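Phosphatidylinositide phosphatase SAC2 (Homo sapiens, PDB 4XUU) dephosphorylates phosphoinositides, mainly phosphatidylinositol 4-phosphate at its 4-position, and is represented here by its pleckstrin-homology-like hSac2 domain. Local coordinates at residues A[31-36]-A[44-49]; A[117-122]-A[130-135]. One frame throughout, in Å; residues are numbered along the deposited sequence.

Interaction 1: A[31-36]-A[44-49]; sequences ALIDCD and HRDVDV
Leu32 and Val49 face each other as a hydrogen-bonded antiparallel pair in the closely packed part of the contact. Leu32 N donates to Val49 O over 2.7 Å, and Val49 N returns a bond of 2.8 Å to Leu32 O, its donor standing 46° out of the carbonyl plane. Both side chains lie on one face, where Leu117 packs against them. The CG2 branch of Val49, anti to its own carbonyl carbon, leans along the neighbouring strand until it lies 3.6 Å from Asp34 N. That N-H is itself spent on Val47 O at 2.9 Å, a fairly straight bond (166° at the hydrogen), and CB of Asp34 rests against CB of Val47 at 3.8 Å. These are the first two strands of a pleckstrin-homology-type fold, 26-34 and 48-54, at the end where they open into the loop joining them. Ile33, a non-hydrogen-bonded partner of Asp48, occupies the other face. Its CG1 sits beside the backbone N (chi1 -65°), carrying CD1 to within 3.4 Å of Asp46 OD2, while CG2 lies 3.9 Å from Asp46 CB; the two side chains cross obliquely. Ile33 itself is buried, but Asp46 beyond it lies on the solvent side, and its carboxylate makes a weak, long ion pair with Arg118. An alanine in place of Ile33 would remove everything beyond CB, and would probably leave Asp46 without its apolar neighbour and Val120 without part of its packing. Asp34 and Val47, partly exposed, also touch Tyr62 of the next strand, 57-63.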
ATOM      1  N   ALA A  31      14.392  14.609  -0.486  1.00 33.81           N
ATOM      2  CA  ALA A  31      14.208  15.900   0.160  1.00 35.51           C
ATOM      3  C   ALA A  31      12.973  15.817   1.038  1.00 35.91           C
ATOM      4  O   ALA A  31      11.907  15.408   0.574  1.00 36.77           O
ATOM      5  CB  ALA A  31      14.050  16.998  -0.875  1.00 38.98           C
ATOM      6  N   LEU A  32      13.122  16.190   2.306  1.00 36.11           N
ATOM      7  CA  LEU A  32      12.018  16.134   3.263  1.00 37.59           C
ATOM      8  C   LEU A  32      11.955  17.378   4.151  1.00 40.98           C
ATOM      9  O   LEU A  32      12.755  18.307   4.006  1.00 42.35           O
ATOM     10  CB  LEU A  32      12.098  14.860   4.118  1.00 34.94           C
ATOM     11  CG  LEU A  32      12.091  13.487   3.421  1.00 32.98           C
ATOM     12  CD1 LEU A  32      12.530  12.395   4.378  1.00 30.37           C
ATOM     13  CD2 LEU A  32      10.730  13.150   2.813  1.00 33.78           C
ATOM     14  N   ILE A  33      10.982  17.389   5.057  1.00 43.37           N
ATOM     15  CA  ILE A  33      10.775  18.484   5.992  1.00 47.43           C
ATOM     16  C   ILE A  33      10.654  17.910   7.398  1.00 47.88           C
ATOM     17  O   ILE A  33      10.047  16.858   7.586  1.00 46.36           O
ATOM     18  CB  ILE A  33       9.506  19.298   5.622  1.00 51.53           C
ATOM     19  CG1 ILE A  33       9.688  19.981   4.262  1.00 53.07           C
ATOM     20  CG2 ILE A  33       9.170  20.341   6.698  1.00 55.31           C
ATOM     21  CD1 ILE A  33       8.394  20.473   3.642  1.00 57.74           C
ATOM     22  N   ASP A  34      11.254  18.598   8.368  1.00 51.17           N
ATOM     23  CA  ASP A  34      11.137  18.262   9.786  1.00 53.82           C
ATOM     24  C   ASP A  34       9.687  18.428  10.233  1.00 57.94           C
ATOM     25  O   ASP A  34       9.084  19.478  10.028  1.00 61.42           O
ATOM     26  CB  ASP A  34      12.064  19.162  10.610  1.00 56.62           C
ATOM     27  CG  ASP A  34      12.107  18.792  12.092  1.00 58.75           C
ATOM     28  OD1 ASP A  34      11.754  17.657  12.469  1.00 57.40           O
ATOM     29  OD2 ASP A  34      12.521  19.653  12.894  1.00 63.08           O
ATOM     30  N   CYS A  35       9.140  17.381  10.838  1.00 58.99           N
ATOM     31  CA  CYS A  35       7.722  17.334  11.193  1.00 63.71           C
ATOM     32  C   CYS A  35       7.446  17.659  12.665  1.00 69.07           C
ATOM     33  O   CYS A  35       6.360  18.137  12.999  1.00 73.63           O
ATOM     34  CB  CYS A  35       7.118  15.977  10.802  1.00 61.40           C
ATOM     35  SG  CYS A  35       5.480  15.653  11.491  1.00 67.25           S
ATOM     36  N   ASP A  36       8.418  17.403  13.538  1.00 70.26           N
ATOM     37  CA  ASP A  36       8.274  17.701  14.966  1.00 76.55           C
ATOM     38  C   ASP A  36       8.379  19.195  15.285  1.00 81.87           C
ATOM     39  O   ASP A  36       9.186  19.903  14.675  1.00 80.73           O
ATOM     40  CB  ASP A  36       9.289  16.913  15.798  1.00 76.02           C
ATOM     41  CG  ASP A  36       8.685  15.666  16.433  1.00 77.49           C
ATOM     42  OD1 ASP A  36       7.624  15.772  17.091  1.00 81.98           O
ATOM     43  OD2 ASP A  36       9.285  14.580  16.290  1.00 74.89           O
ATOM     44  N   HIS A  44       5.718  29.586  11.710  1.00119.58           N
ATOM     45  CA  HIS A  44       5.397  28.752  10.550  1.00113.11           C
ATOM     46  C   HIS A  44       6.469  28.868   9.463  1.00107.50           C
ATOM     47  O   HIS A  44       6.367  29.705   8.558  1.00109.79           O
ATOM     48  CB  HIS A  44       4.018  29.113   9.980  1.00117.89           C
ATOM     49  CG  HIS A  44       3.086  29.717  10.985  1.00126.34           C
ATOM     50  ND1 HIS A  44       2.340  28.959  11.862  1.00127.91           N
ATOM     51  CD2 HIS A  44       2.787  31.010  11.257  1.00134.35           C
ATOM     52  CE1 HIS A  44       1.619  29.759  12.627  1.00136.78           C
ATOM     53  NE2 HIS A  44       1.872  31.009  12.280  1.00140.78           N
ATOM     54  N   ARG A  45       7.500  28.031   9.572  1.00100.47           N
ATOM     55  CA  ARG A  45       8.571  27.956   8.573  1.00 94.88           C
ATOM     56  C   ARG A  45       9.172  26.549   8.517  1.00 86.88           C
ATOM     57  O   ARG A  45       9.566  25.989   9.543  1.00 85.67           O
ATOM     58  CB  ARG A  45       9.650  29.025   8.825  1.00 97.76           C
ATOM     59  CG  ARG A  45      10.247  29.028  10.231  1.00100.18           C
ATOM     60  CD  ARG A  45      10.885  30.369  10.584  1.00106.89           C
ATOM     61  NE  ARG A  45       9.896  31.365  10.993  1.00115.54           N
ATOM     62  CZ  ARG A  45      10.190  32.532  11.567  1.00123.02           C
ATOM     63  NH1 ARG A  45      11.452  32.866  11.815  1.00123.51           N
ATOM     64  NH2 ARG A  45       9.217  33.367  11.903  1.00130.39           N
ATOM     65  N   ASP A  46       9.223  25.988   7.312  1.00 81.78           N
ATOM     66  CA  ASP A  46       9.656  24.604   7.106  1.00 74.64           C
ATOM     67  C   ASP A  46      11.160  24.436   7.260  1.00 70.63           C
ATOM     68  O   ASP A  46      11.940  25.183   6.663  1.00 71.25           O
ATOM     69  CB  ASP A  46       9.238  24.112   5.719  1.00 72.45           C
ATOM     70  CG  ASP A  46       7.732  24.064   5.534  1.00 75.92           C
ATOM     71  OD1 ASP A  46       6.985  24.537   6.419  1.00 80.65           O
ATOM     72  OD2 ASP A  46       7.291  23.546   4.487  1.00 75.33           O
ATOM     73  N   VAL A  47      11.559  23.459   8.067  1.00 66.69           N
ATOM     74  CA  VAL A  47      12.962  23.071   8.153  1.00 62.55           C
ATOM     75  C   VAL A  47      13.219  21.964   7.132  1.00 56.86           C
ATOM     76  O   VAL A  47      12.654  20.876   7.234  1.00 54.51           O
ATOM     77  CB  VAL A  47      13.358  22.604   9.579  1.00 63.12           C
ATOM     78  CG1 VAL A  47      14.812  22.131   9.613  1.00 59.89           C
ATOM     79  CG2 VAL A  47      13.136  23.726  10.593  1.00 68.62           C
ATOM     80  N   ASP A  48      14.054  22.265   6.139  1.00 54.96           N
ATOM     81  CA  ASP A  48      14.443  21.296   5.115  1.00 50.38           C
ATOM     82  C   ASP A  48      15.352  20.218   5.679  1.00 46.71           C
ATOM     83  O   ASP A  48      16.231  20.496   6.495  1.00 47.22           O
ATOM     84  CB  ASP A  48      15.142  21.984   3.940  1.00 51.31           C
ATOM     85  CG  ASP A  48      14.177  22.712   3.020  1.00 54.65           C
ATOM     86  OD1 ASP A  48      12.945  22.559   3.171  1.00 56.22           O
ATOM     87  OD2 ASP A  48      14.660  23.443   2.130  1.00 57.56           O
ATOM     88  N   VAL A  49      15.125  18.987   5.230  1.00 43.28           N
ATOM     89  CA  VAL A  49      15.900  17.825   5.659  1.00 40.28           C
ATOM     90  C   VAL A  49      16.317  16.985   4.455  1.00 37.82           C
ATOM     91  O   VAL A  49      15.504  16.712   3.563  1.00 37.53           O
ATOM     92  CB  VAL A  49      15.107  16.930   6.651  1.00 39.95           C
ATOM     93  CG1 VAL A  49      15.905  15.686   7.001  1.00 37.71           C
ATOM     94  CG2 VAL A  49      14.745  17.703   7.919  1.00 42.52           C
TER

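Interaction 2: A[117-122]-A[130-135]; sequences LRAVMR and DTLQCI
The helical turn that brings Thr131 and Leu132 against Ala119 is held by its own backbone, the shorter of two bonds within residues 130-135 running from Cys134 N to Asp130 O (3.0 Å) and the next from Ile135 N to Thr131 O. No hydrogen bond crosses to the strand; the two segments meet mainly through carbon. The methyl of Ala119 points toward the helix and meets CG2 of Thr131 at 3.8 Å, methyl to methyl. Thr131 places that methyl anti to its backbone N, which leaves OG1 beside the N (chi1 -61°) and on the side of Met121, incorporated as selenomethionine, whose SE is a distant 4.4 Å from OG1. Leu132 lays its forked end along the strand backbone: CD2 lies 4.0 Å from both Arg118 CA and Ala119 N, and CD1 reaches to 4.1 Å from Leu117 O. Strand 110-119 and helix 129-145 are the last long strand and the C-terminal helix of the pleckstrin-homology-type fold, in which this helix closes one end of the curved sheet. Their local axes approach to 8.3 Å and are inclined at 121°, consistent with the small side chain of Ala119 lying between them. Behind the contact, Leu132 and Ile135 continue onto Met101, and Ile135 also onto Trp30, Leu32 and Leu51, carrying the apolar seam into the interior. The CB of Arg118 points away from the helix, and its guanidinium forms a cation-pi contact with Phe98. The second subunit also reaches this region: Cys134 is disulfide-bonded to Cys134 of that subunit, while Thr131 packs on its Met138 and Met121 on its Ile141.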
ATOM      1  N   LEU A 117       9.844  13.096  10.112  1.00 42.61           N
ATOM      2  CA  LEU A 117       9.950  13.733   8.810  1.00 42.92           C
ATOM      3  C   LEU A 117       8.666  13.608   8.005  1.00 44.03           C
ATOM      4  O   LEU A 117       7.884  12.683   8.212  1.00 43.76           O
ATOM      5  CB  LEU A 117      11.128  13.129   8.033  1.00 40.27           C
ATOM      6  CG  LEU A 117      12.452  13.013   8.797  1.00 39.84           C
ATOM      7  CD1 LEU A 117      13.455  12.137   8.052  1.00 37.92           C
ATOM      8  CD2 LEU A 117      13.049  14.387   9.111  1.00 41.27           C
ATOM      9  N   ARG A 118       8.449  14.552   7.096  1.00 46.17           N
ATOM     10  CA  ARG A 118       7.334  14.467   6.161  1.00 48.33           C
ATOM     11  C   ARG A 118       7.759  14.941   4.780  1.00 49.55           C
ATOM     12  O   ARG A 118       8.830  15.529   4.615  1.00 49.24           O
ATOM     13  CB  ARG A 118       6.106  15.249   6.660  1.00 51.70           C
ATOM     14  CG  ARG A 118       6.256  16.764   6.680  1.00 54.52           C
ATOM     15  CD  ARG A 118       4.896  17.426   6.709  1.00 58.53           C
ATOM     16  NE  ARG A 118       4.981  18.865   6.959  1.00 62.41           N
ATOM     17  CZ  ARG A 118       4.801  19.809   6.037  1.00 65.19           C
ATOM     18  NH1 ARG A 118       4.514  19.485   4.780  1.00 64.58           N
ATOM     19  NH2 ARG A 118       4.910  21.085   6.375  1.00 68.92           N
ATOM     20  N   ALA A 119       6.914  14.673   3.793  1.00 51.87           N
ATOM     21  CA  ALA A 119       7.231  15.003   2.417  1.00 54.47           C
ATOM     22  C   ALA A 119       6.718  16.389   2.046  1.00 59.59           C
ATOM     23  O   ALA A 119       5.648  16.808   2.497  1.00 62.17           O
ATOM     24  CB  ALA A 119       6.670  13.947   1.480  1.00 53.82           C
ATOM     25  N   VAL A 120       7.494  17.098   1.231  1.00 62.45           N
ATOM     26  CA  VAL A 120       7.075  18.396   0.696  1.00 68.63           C
ATOM     27  C   VAL A 120       6.050  18.179  -0.418  1.00 72.06           C
ATOM     28  O   VAL A 120       6.366  17.603  -1.460  1.00 71.50           O
ATOM     29  CB  VAL A 120       8.295  19.266   0.232  1.00 69.77           C
ATOM     30  CG1 VAL A 120       9.401  18.407  -0.408  1.00 66.77           C
ATOM     31  CG2 VAL A 120       7.853  20.399  -0.690  1.00 74.75           C
HETATM   32  N   MSE A 121       4.820  18.625  -0.177  1.00 76.83           N
HETATM   33  CA  MSE A 121       3.707  18.329  -1.082  1.00 81.13           C
HETATM   34  C   MSE A 121       2.998  19.567  -1.622  1.00 87.59           C
HETATM   35  O   MSE A 121       2.745  20.526  -0.891  1.00 90.25           O
HETATM   36  CB  MSE A 121       2.701  17.382  -0.416  1.00 80.26           C
HETATM   37  CG  MSE A 121       3.249  15.980  -0.146  1.00 77.78           C
HETATM   38 SE   MSE A 121       3.139  14.739  -1.660  1.00 82.67          SE
HETATM   39  CE  MSE A 121       4.198  15.695  -3.006  1.00 83.18           C
ATOM     40  N   ARG A 122       2.672  19.520  -2.911  1.00 91.07           N
ATOM     41  CA  ARG A 122       2.026  20.632  -3.597  1.00 98.11           C
ATOM     42  C   ARG A 122       0.512  20.472  -3.708  1.00101.89           C
ATOM     43  O   ARG A 122      -0.157  21.247  -4.398  1.00107.65           O
ATOM     44  CB  ARG A 122       2.647  20.835  -4.981  1.00100.24           C
ATOM     45  CG  ARG A 122       3.997  21.546  -4.964  1.00100.65           C
ATOM     46  CD  ARG A 122       3.877  22.975  -4.449  1.00106.46           C
ATOM     47  NE  ARG A 122       2.962  23.774  -5.260  1.00114.43           N
ATOM     48  CZ  ARG A 122       2.442  24.942  -4.888  1.00120.42           C
ATOM     49  NH1 ARG A 122       2.737  25.463  -3.703  1.00119.85           N
ATOM     50  NH2 ARG A 122       1.620  25.588  -5.705  1.00127.13           N
ATOM     51  N   ASP A 130       1.873   7.831   1.165  1.00 53.13           N
ATOM     52  CA  ASP A 130       2.425   6.911   0.168  1.00 51.62           C
ATOM     53  C   ASP A 130       3.925   7.140  -0.089  1.00 48.55           C
ATOM     54  O   ASP A 130       4.692   6.178  -0.209  1.00 46.87           O
ATOM     55  CB  ASP A 130       1.624   6.984  -1.137  1.00 54.77           C
ATOM     56  CG  ASP A 130       0.213   6.407  -1.000  1.00 58.39           C
ATOM     57  OD1 ASP A 130      -0.056   5.676  -0.020  1.00 58.47           O
ATOM     58  OD2 ASP A 130      -0.636   6.679  -1.880  1.00 62.64           O
ATOM     59  N   THR A 131       4.324   8.412  -0.164  1.00 47.71           N
ATOM     60  CA  THR A 131       5.722   8.806  -0.321  1.00 45.27           C
ATOM     61  C   THR A 131       6.561   8.292   0.849  1.00 42.34           C
ATOM     62  O   THR A 131       7.669   7.802   0.657  1.00 40.88           O
ATOM     63  CB  THR A 131       5.866  10.350  -0.422  1.00 46.47           C
ATOM     64  OG1 THR A 131       5.157  10.828  -1.568  1.00 49.53           O
ATOM     65  CG2 THR A 131       7.323  10.773  -0.544  1.00 44.90           C
ATOM     66  N   LEU A 132       6.017   8.408   2.058  1.00 41.93           N
ATOM     67  CA  LEU A 132       6.706   7.972   3.265  1.00 39.76           C
ATOM     68  C   LEU A 132       6.745   6.445   3.381  1.00 38.94           C
ATOM     69  O   LEU A 132       7.729   5.882   3.866  1.00 37.59           O
ATOM     70  CB  LEU A 132       6.073   8.611   4.510  1.00 40.53           C
ATOM     71  CG  LEU A 132       6.002  10.148   4.591  1.00 41.58           C
ATOM     72  CD1 LEU A 132       5.255  10.586   5.839  1.00 41.92           C
ATOM     73  CD2 LEU A 132       7.387  10.812   4.549  1.00 40.10           C
ATOM     74  N   GLN A 133       5.685   5.777   2.926  1.00 40.22           N
ATOM     75  CA  GLN A 133       5.652   4.313   2.916  1.00 40.34           C
ATOM     76  C   GLN A 133       6.730   3.770   1.974  1.00 39.45           C
ATOM     77  O   GLN A 133       7.377   2.767   2.272  1.00 39.22           O
ATOM     78  CB  GLN A 133       4.259   3.793   2.532  1.00 42.56           C
ATOM     79  CG  GLN A 133       4.082   2.267   2.610  1.00 44.23           C
ATOM     80  CD  GLN A 133       4.230   1.693   4.025  1.00 45.47           C
ATOM     81  OE1 GLN A 133       3.738   2.263   5.004  1.00 46.19           O
ATOM     82  NE2 GLN A 133       4.901   0.548   4.129  1.00 45.53           N
ATOM     83  N   CYS A 134       6.928   4.464   0.856  1.00 39.54           N
ATOM     84  CA  CYS A 134       7.951   4.117  -0.126  1.00 39.35           C
ATOM     85  C   CYS A 134       9.360   4.225   0.430  1.00 37.43           C
ATOM     86  O   CYS A 134      10.169   3.306   0.254  1.00 37.59           O
ATOM     87  CB  CYS A 134       7.803   4.983  -1.377  1.00 40.75           C
ATOM     88  SG  CYS A 134       6.414   4.454  -2.398  1.00 44.64           S
ATOM     89  N   ILE A 135       9.647   5.339   1.101  1.00 35.98           N
ATOM     90  CA  ILE A 135      10.957   5.556   1.713  1.00 34.60           C
ATOM     91  C   ILE A 135      11.248   4.492   2.786  1.00 34.07           C
ATOM     92  O   ILE A 135      12.321   3.890   2.787  1.00 33.69           O
ATOM     93  CB  ILE A 135      11.098   7.001   2.289  1.00 34.20           C
ATOM     94  CG1 ILE A 135      11.041   8.035   1.154  1.00 34.63           C
ATOM     95  CG2 ILE A 135      12.389   7.146   3.093  1.00 32.34           C
ATOM     96  CD1 ILE A 135      10.817   9.462   1.622  1.00 34.99           C
TER

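How the interactions relate
Along the chain interaction 1 is complete before the residues of interaction 2 begin, and their centres are about 12 Å apart. They share one sheet, in which strand 26-34 of interaction 1 lies next to strand 110-119 of interaction 2. The join is direct: Ile33 O is 2.8 Å from Arg118 N, a probable hydrogen bond, and Val49 CG1 packs on Leu117 CD2 at 3.8 Å. Interaction 1 thus ties the first strand to the second, whereas interaction 2 lays the C-terminal helix across the last long strand. The pairing of strands 26-34 and 110-119 sets the early and late parts of the chain side by side, near the helix that is disulfide-linked to a second subunit.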